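Local coordinates for pyridoxamine 5-phosphate-dependent dehydrase (Escherichia coli, PDB 3B8X), which removes the C3'-hydroxyl group of GDP-4-keto-6-deoxy-D-mannose by a combined transamination and deoxygenation on the route to L-colitose, an O-antigen sugar, at residues B[187-199]-B[256-268]. The protein carries 1 engineered substitution. Numbering follows the deposited sequence.
Engineered in segment 187-199: Asn-190 (natural residue His). With G4M ([(2R,3S,4R,5R)-5-(2-amino-6-oxo-1,6-dihydro-9H-purin-9-yl)-3,4-dihydroxytetrahydrofuran-2-yl]methyl (2R,3S,4S,5S,6R)-3,4-dihydroxy-5-[({3-hydroxy-2-methyl-5-[(phosphonooxy)methyl]pyridin-4-yl}methyl)amino]-6-methyltetrahydro-2H-pyran-2-yl dihydrogen diphosphate), chain O.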
loop_
_atom_site.group_PDB
_atom_site.type_symbol
_atom_site.label_atom_id
_atom_site.label_comp_id
_atom_site.label_asym_id
_atom_site.label_seq_id
_atom_site.Cartn_x
_atom_site.Cartn_y
_atom_site.Cartn_z
ATOM N N PHE B 187 -0.891 -13.280 -4.058
ATOM C CA PHE B 187 0.485 -13.457 -3.567
ATOM C C PHE B 187 1.038 -14.805 -4.070
ATOM O O PHE B 187 0.266 -15.673 -4.452
ATOM C CB PHE B 187 0.592 -13.369 -2.030
ATOM C CG PHE B 187 1.999 -13.587 -1.518
ATOM C CD1 PHE B 187 3.009 -12.708 -1.873
ATOM C CD2 PHE B 187 2.326 -14.718 -0.767
ATOM C CE1 PHE B 187 4.308 -12.938 -1.470
ATOM C CE2 PHE B 187 3.632 -14.937 -0.317
ATOM C CZ PHE B 187 4.615 -14.047 -0.696
ATOM N N TYR B 188 2.368 -14.963 -4.085
ATOM C CA TYR B 188 3.027 -16.202 -4.553
ATOM C C TYR B 188 2.454 -17.501 -4.030
ATOM O O TYR B 188 2.291 -18.449 -4.773
ATOM C CB TYR B 188 4.481 -16.175 -4.100
ATOM C CG TYR B 188 5.261 -17.381 -4.547
ATOM C CD1 TYR B 188 5.806 -17.429 -5.822
ATOM C CD2 TYR B 188 5.452 -18.474 -3.701
ATOM C CE1 TYR B 188 6.556 -18.527 -6.232
ATOM C CE2 TYR B 188 6.190 -19.594 -4.120
ATOM C CZ TYR B 188 6.746 -19.590 -5.377
ATOM O OH TYR B 188 7.392 -20.691 -5.872
ATOM N N SER B 189 2.210 -17.584 -2.732
ATOM C CA SER B 189 1.754 -18.846 -2.156
ATOM C C SER B 189 0.250 -19.082 -2.241
ATOM O O SER B 189 -0.283 -19.981 -1.589
ATOM C CB SER B 189 2.221 -18.961 -0.697
ATOM O OG SER B 189 1.780 -17.859 0.082
ATOM N N ASN B 190 -0.427 -18.298 -3.088
ATOM C CA ASN B 190 -1.876 -18.326 -3.199
ATOM C C ASN B 190 -2.382 -19.103 -4.413
ATOM O O ASN B 190 -1.632 -19.765 -5.064
ATOM C CB ASN B 190 -2.400 -16.903 -3.235
ATOM C CG ASN B 190 -3.574 -16.735 -2.380
ATOM O OD1 ASN B 190 -4.344 -17.672 -2.202
ATOM N ND2 ASN B 190 -3.719 -15.568 -1.797
ATOM N N HIS B 191 -3.693 -19.035 -4.662
ATOM C CA HIS B 191 -4.288 -19.750 -5.787
ATOM C C HIS B 191 -3.679 -19.353 -7.119
ATOM O O HIS B 191 -3.469 -20.185 -7.970
ATOM C CB HIS B 191 -5.814 -19.593 -5.798
ATOM C CG HIS B 191 -6.456 -20.417 -4.743
ATOM N ND1 HIS B 191 -6.689 -19.937 -3.467
ATOM C CD2 HIS B 191 -6.749 -21.737 -4.713
ATOM C CE1 HIS B 191 -7.187 -20.915 -2.724
ATOM N NE2 HIS B 191 -7.194 -22.024 -3.445
ATOM N N ILE B 192 -3.455 -18.066 -7.305
ATOM C CA ILE B 192 -2.782 -17.530 -8.503
ATOM C C ILE B 192 -1.724 -16.578 -7.960
ATOM O O ILE B 192 -1.828 -16.136 -6.806
ATOM C CB ILE B 192 -3.722 -16.790 -9.513
ATOM C CG1 ILE B 192 -4.309 -15.496 -8.930
ATOM C CG2 ILE B 192 -4.765 -17.748 -10.013
ATOM C CD1 ILE B 192 -5.044 -14.613 -9.996
ATOM N N ALA B 193 -0.713 -16.256 -8.769
ATOM C CA ALA B 193 0.365 -15.420 -8.260
ATOM C C ALA B 193 0.874 -14.398 -9.252
ATOM O O ALA B 193 1.192 -14.732 -10.369
ATOM C CB ALA B 193 1.493 -16.332 -7.795
ATOM N N THR B 194 0.935 -13.131 -8.848
ATOM C CA THR B 194 1.369 -12.056 -9.727
ATOM C C THR B 194 2.492 -11.304 -9.002
ATOM O O THR B 194 2.606 -10.087 -9.086
ATOM C CB THR B 194 0.185 -11.093 -9.965
ATOM O OG1 THR B 194 -0.265 -10.569 -8.702
ATOM C CG2 THR B 194 -0.956 -11.840 -10.575
ATOM N N MET B 195 3.317 -12.048 -8.281
ATOM C CA MET B 195 4.388 -11.487 -7.446
ATOM C C MET B 195 3.745 -10.985 -6.135
ATOM O O MET B 195 3.964 -11.587 -5.095
ATOM C CB MET B 195 5.228 -10.433 -8.204
ATOM C CG MET B 195 5.762 -11.008 -9.499
ATOM S SD MET B 195 7.016 -9.967 -10.282
ATOM C CE MET B 195 6.015 -8.811 -11.030
ATOM N N GLU B 196 2.958 -9.907 -6.179
ATOM C CA GLU B 196 2.139 -9.471 -5.062
ATOM C C GLU B 196 0.897 -9.027 -5.841
ATOM O O GLU B 196 0.997 -8.745 -7.049
ATOM C CB GLU B 196 2.747 -8.262 -4.321
ATOM C CG GLU B 196 3.974 -8.585 -3.476
ATOM C CD GLU B 196 3.705 -8.841 -2.012
ATOM O OE1 GLU B 196 2.542 -8.954 -1.552
ATOM O OE2 GLU B 196 4.699 -8.965 -1.302
ATOM N N GLY B 197 -0.259 -8.934 -5.186
ATOM C CA GLY B 197 -1.415 -8.443 -5.913
ATOM C C GLY B 197 -2.656 -8.702 -5.065
ATOM O O GLY B 197 -2.689 -9.669 -4.309
ATOM N N GLY B 198 -3.671 -7.862 -5.265
ATOM C CA GLY B 198 -4.938 -8.039 -4.586
ATOM C C GLY B 198 -6.042 -7.536 -5.529
ATOM O O GLY B 198 -5.754 -6.994 -6.576
ATOM N N CYS B 199 -7.298 -7.749 -5.162
ATOM C CA CYS B 199 -8.398 -7.294 -5.996
ATOM C C CYS B 199 -9.625 -7.157 -5.127
ATOM O O CYS B 199 -9.819 -7.952 -4.211
ATOM C CB CYS B 199 -8.690 -8.346 -7.054
ATOM S SG CYS B 199 -9.380 -7.672 -8.586
ATOM N N MET B 256 2.980 -5.212 -14.833
ATOM C CA MET B 256 3.432 -6.575 -14.963
ATOM C C MET B 256 2.503 -7.513 -14.215
ATOM O O MET B 256 2.239 -8.629 -14.684
ATOM C CB MET B 256 4.838 -6.715 -14.383
ATOM C CG MET B 256 5.918 -6.362 -15.383
ATOM S SD MET B 256 7.393 -6.521 -14.391
ATOM C CE MET B 256 8.696 -5.910 -15.437
ATOM N N SER B 257 2.055 -7.085 -13.036
ATOM C CA SER B 257 1.185 -7.945 -12.254
ATOM C C SER B 257 -0.122 -8.239 -12.989
ATOM O O SER B 257 -0.656 -9.334 -12.910
ATOM C CB SER B 257 0.914 -7.384 -10.882
ATOM O OG SER B 257 2.077 -7.534 -10.088
ATOM N N GLY B 258 -0.651 -7.239 -13.667
ATOM C CA GLY B 258 -1.893 -7.395 -14.415
ATOM C C GLY B 258 -1.641 -8.338 -15.611
ATOM O O GLY B 258 -2.441 -9.210 -15.888
ATOM N N ALA B 259 -0.490 -8.242 -16.257
ATOM C CA ALA B 259 -0.215 -9.110 -17.393
ATOM C C ALA B 259 -0.115 -10.550 -16.963
ATOM O O ALA B 259 -0.697 -11.436 -17.587
ATOM C CB ALA B 259 1.028 -8.676 -18.171
ATOM N N ILE B 260 0.637 -10.767 -15.893
ATOM C CA ILE B 260 0.840 -12.090 -15.375
ATOM C C ILE B 260 -0.547 -12.615 -14.992
ATOM O O ILE B 260 -0.867 -13.811 -15.207
ATOM C CB ILE B 260 1.713 -12.059 -14.098
ATOM C CG1 ILE B 260 3.156 -11.646 -14.420
ATOM C CG2 ILE B 260 1.662 -13.391 -13.384
ATOM C CD1 ILE B 260 3.984 -11.070 -13.251
ATOM N N GLY B 261 -1.330 -11.754 -14.334
ATOM C CA GLY B 261 -2.624 -12.216 -13.812
ATOM C C GLY B 261 -3.554 -12.775 -14.888
ATOM O O GLY B 261 -4.341 -13.683 -14.639
ATOM N N ILE B 262 -3.516 -12.169 -16.066
ATOM C CA ILE B 262 -4.410 -12.584 -17.144
ATOM C C ILE B 262 -4.116 -14.030 -17.517
ATOM O O ILE B 262 -5.024 -14.811 -17.771
ATOM C CB ILE B 262 -4.110 -11.727 -18.372
ATOM C CG1 ILE B 262 -4.715 -10.331 -18.161
ATOM C CG2 ILE B 262 -4.515 -12.469 -19.645
ATOM C CD1 ILE B 262 -3.999 -9.181 -18.941
ATOM N N GLU B 263 -2.823 -14.362 -17.486
ATOM C CA GLU B 263 -2.363 -15.676 -17.885
ATOM C C GLU B 263 -2.842 -16.607 -16.808
ATOM O O GLU B 263 -3.349 -17.665 -17.116
ATOM C CB GLU B 263 -0.833 -15.712 -17.996
ATOM C CG GLU B 263 -0.274 -14.921 -19.176
ATOM C CD GLU B 263 -1.016 -15.146 -20.497
ATOM O OE1 GLU B 263 -1.612 -16.227 -20.729
ATOM O OE2 GLU B 263 -0.975 -14.226 -21.336
ATOM N N GLN B 264 -2.690 -16.187 -15.554
ATOM C CA GLN B 264 -3.074 -16.986 -14.377
ATOM C C GLN B 264 -4.567 -17.333 -14.369
ATOM O O GLN B 264 -4.936 -18.462 -14.076
ATOM C CB GLN B 264 -2.659 -16.255 -13.083
ATOM C CG GLN B 264 -1.141 -16.199 -12.834
ATOM C CD GLN B 264 -0.536 -17.525 -12.398
ATOM O OE1 GLN B 264 -0.533 -17.858 -11.212
ATOM N NE2 GLN B 264 -0.003 -18.290 -13.362
ATOM N N LEU B 265 -5.423 -16.367 -14.687
ATOM C CA LEU B 265 -6.862 -16.581 -14.715
ATOM C C LEU B 265 -7.205 -17.708 -15.698
ATOM O O LEU B 265 -8.138 -18.469 -15.477
ATOM C CB LEU B 265 -7.638 -15.299 -15.066
ATOM C CG LEU B 265 -7.617 -14.177 -13.999
ATOM C CD1 LEU B 265 -8.403 -12.946 -14.354
ATOM C CD2 LEU B 265 -8.168 -14.647 -12.670
ATOM N N LYS B 266 -6.455 -17.833 -16.784
ATOM C CA LYS B 266 -6.800 -18.908 -17.683
ATOM C C LYS B 266 -6.497 -20.263 -17.088
ATOM O O LYS B 266 -7.182 -21.248 -17.386
ATOM C CB LYS B 266 -6.091 -18.752 -19.003
ATOM C CG LYS B 266 -6.218 -17.358 -19.549
ATOM C CD LYS B 266 -5.278 -17.201 -20.708
ATOM C CE LYS B 266 -5.784 -16.184 -21.690
ATOM N NZ LYS B 266 -4.832 -15.956 -22.798
ATOM N N LYS B 267 -5.484 -20.331 -16.232
ATOM C CA LYS B 267 -5.116 -21.628 -15.681
ATOM C C LYS B 267 -5.927 -21.990 -14.441
ATOM O O LYS B 267 -5.979 -23.152 -14.037
ATOM C CB LYS B 267 -3.630 -21.625 -15.300
ATOM C CG LYS B 267 -2.651 -21.824 -16.485
ATOM C CD LYS B 267 -1.277 -21.263 -16.158
ATOM C CE LYS B 267 -0.245 -21.429 -17.282
ATOM N NZ LYS B 267 0.330 -20.139 -17.515
ATOM N N LEU B 268 -6.513 -20.979 -13.810
ATOM C CA LEU B 268 -7.233 -21.201 -12.554
ATOM C C LEU B 268 -8.125 -22.443 -12.424
ATOM O O LEU B 268 -8.100 -23.164 -11.420
ATOM C CB LEU B 268 -7.976 -19.929 -12.148
ATOM C CG LEU B 268 -8.756 -20.006 -10.850
ATOM C CD1 LEU B 268 -7.775 -20.001 -9.722
ATOM C CD2 LEU B 268 -9.658 -18.798 -10.805
HETATM O OP3 G4M O . -0.679 -11.416 1.432
HETATM P PL G4M O . -1.770 -10.384 0.924
HETATM O OP1 G4M O . -1.478 -8.865 1.414
HETATM O OP2 G4M O . -1.814 -10.421 -0.683
HETATM O OP4 G4M O . -3.240 -10.896 1.405
HETATM C C5B G4M O . -3.371 -10.606 2.767
HETATM C C5L G4M O . -4.395 -11.526 3.315
HETATM C C6L G4M O . -5.659 -11.033 3.607
HETATM N N1L G4M O . -6.557 -11.824 4.150
HETATM C C2L G4M O . -6.331 -13.087 4.438
HETATM C C2A G4M O . -7.396 -13.918 5.113
HETATM C C3L G4M O . -5.112 -13.691 4.145
HETATM O O3L G4M O . -4.919 -14.972 4.528
HETATM C C4L G4M O . -4.107 -12.881 3.526
HETATM C C4A G4M O . -2.838 -13.388 3.212
HETATM N N4A G4M O . -2.528 -14.600 3.565
HETATM C C4G G4M O . -1.284 -15.140 3.147
HETATM C C5G G4M O . -0.724 -16.103 4.167
HETATM C C6G G4M O . -1.779 -17.133 4.573
HETATM O O5G G4M O . 0.275 -16.778 3.410
HETATM C C3G G4M O . -0.226 -14.043 2.942
HETATM O O3G G4M O . -0.068 -13.856 1.541
HETATM C C2G G4M O . 1.137 -14.517 3.526
HETATM O O2G G4M O . 2.226 -13.722 3.047
HETATM C C1G G4M O . 1.406 -15.957 3.155
HETATM O O1G G4M O . 2.368 -16.421 4.092
HETATM P P2 G4M O . 3.510 -17.414 3.601
HETATM O O3P G4M O . 2.862 -18.611 2.729
HETATM O O4P G4M O . 4.133 -18.125 4.918
HETATM O OPP G4M O . 4.494 -16.446 2.768
HETATM P P G4M O . 5.898 -17.133 2.391
HETATM O O1P G4M O . 6.798 -17.796 3.560
HETATM O O2P G4M O . 6.657 -15.869 1.790
HETATM O "O5'" G4M O . 5.713 -18.031 1.103
HETATM C "C5'" G4M O . 5.409 -19.366 1.450
HETATM C "C4'" G4M O . 6.368 -20.261 0.683
HETATM O "O4'" G4M O . 6.515 -19.761 -0.680
HETATM C "C3'" G4M O . 7.775 -20.200 1.321
HETATM O "O3'" G4M O . 8.367 -21.473 1.111
HETATM C "C2'" G4M O . 8.484 -19.092 0.511
HETATM O "O2'" G4M O . 9.889 -19.372 0.486
HETATM C "C1'" G4M O . 7.891 -19.354 -0.866
HETATM N N9 G4M O . 7.959 -18.163 -1.719
HETATM C C8 G4M O . 7.290 -16.999 -1.513
HETATM N N7 G4M O . 7.572 -16.186 -2.512
HETATM C C4 G4M O . 8.663 -18.073 -2.894
HETATM C C5 G4M O . 8.414 -16.783 -3.418
HETATM C C6 G4M O . 9.019 -16.410 -4.671
HETATM O O6 G4M O . 8.852 -15.322 -5.201
HETATM N N3 G4M O . 9.466 -18.914 -3.551
HETATM C C2 G4M O . 10.030 -18.548 -4.691
HETATM N N1 G4M O . 9.822 -17.319 -5.264
HETATM N N2 G4M O . 10.857 -19.418 -5.329
#
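The flat carboxamide of Gln-264 meets segment 187-199 through OE1, which accepts the N-H of Ala-193 at 2.9 Å; the donor is tilted 17° from the carbonyl plane, and Ile-192 CA also lies against OE1. A bend at chi2 (-74°) turns the carboxamide so that OE1 faces Ala-193 N. Thr-12 gives the same oxygen a second bond, and NE2 is held by Glu-17, so both ends of the buried amide are engaged. On the loop's ligand side, the Tyr-188 ring lies with one face over the guanine of G4M, whose C5 sits 3.3 Å above the ring plane. One face of the Phe-187 ring carries Tyr-188 CB, while G4M O3G approaches that ring obliquely, and Ser-189 OG donates to G4M O3P.

Near the N-terminal end of helix 255-286, Ser-257 OG donates to Thr-194 O at 2.8 Å, in the carbonyl plane with a C=O...donor angle of 156°. Thr-194 CG2 fits against Gly-261 CA, 3.7 Å away, where the helix has no side chain. Apolar contacts flank these bonds: Met-195, bent at chi3, sets CE against Ile-260 CD1 at 3.8 Å, and Ile-192 sends CG2 to Leu-268 CD1 (3.8 Å) and CD1 to Leu-265 CD2.

Residues 187-190 form a type I beta turn in the loop between strands 181-185 and 198-202 of the mixed sheet; in this DegT/DnrJ/EryC1 aminotransferase fold the loop carries residues of the cofactor and sugar-nucleotide pocket and is backed by helix 255-286. Helices 15-27 and 34-47 pack on this helix, and Glu-196 reaches Arg-252 and Asn-250 of the second subunit.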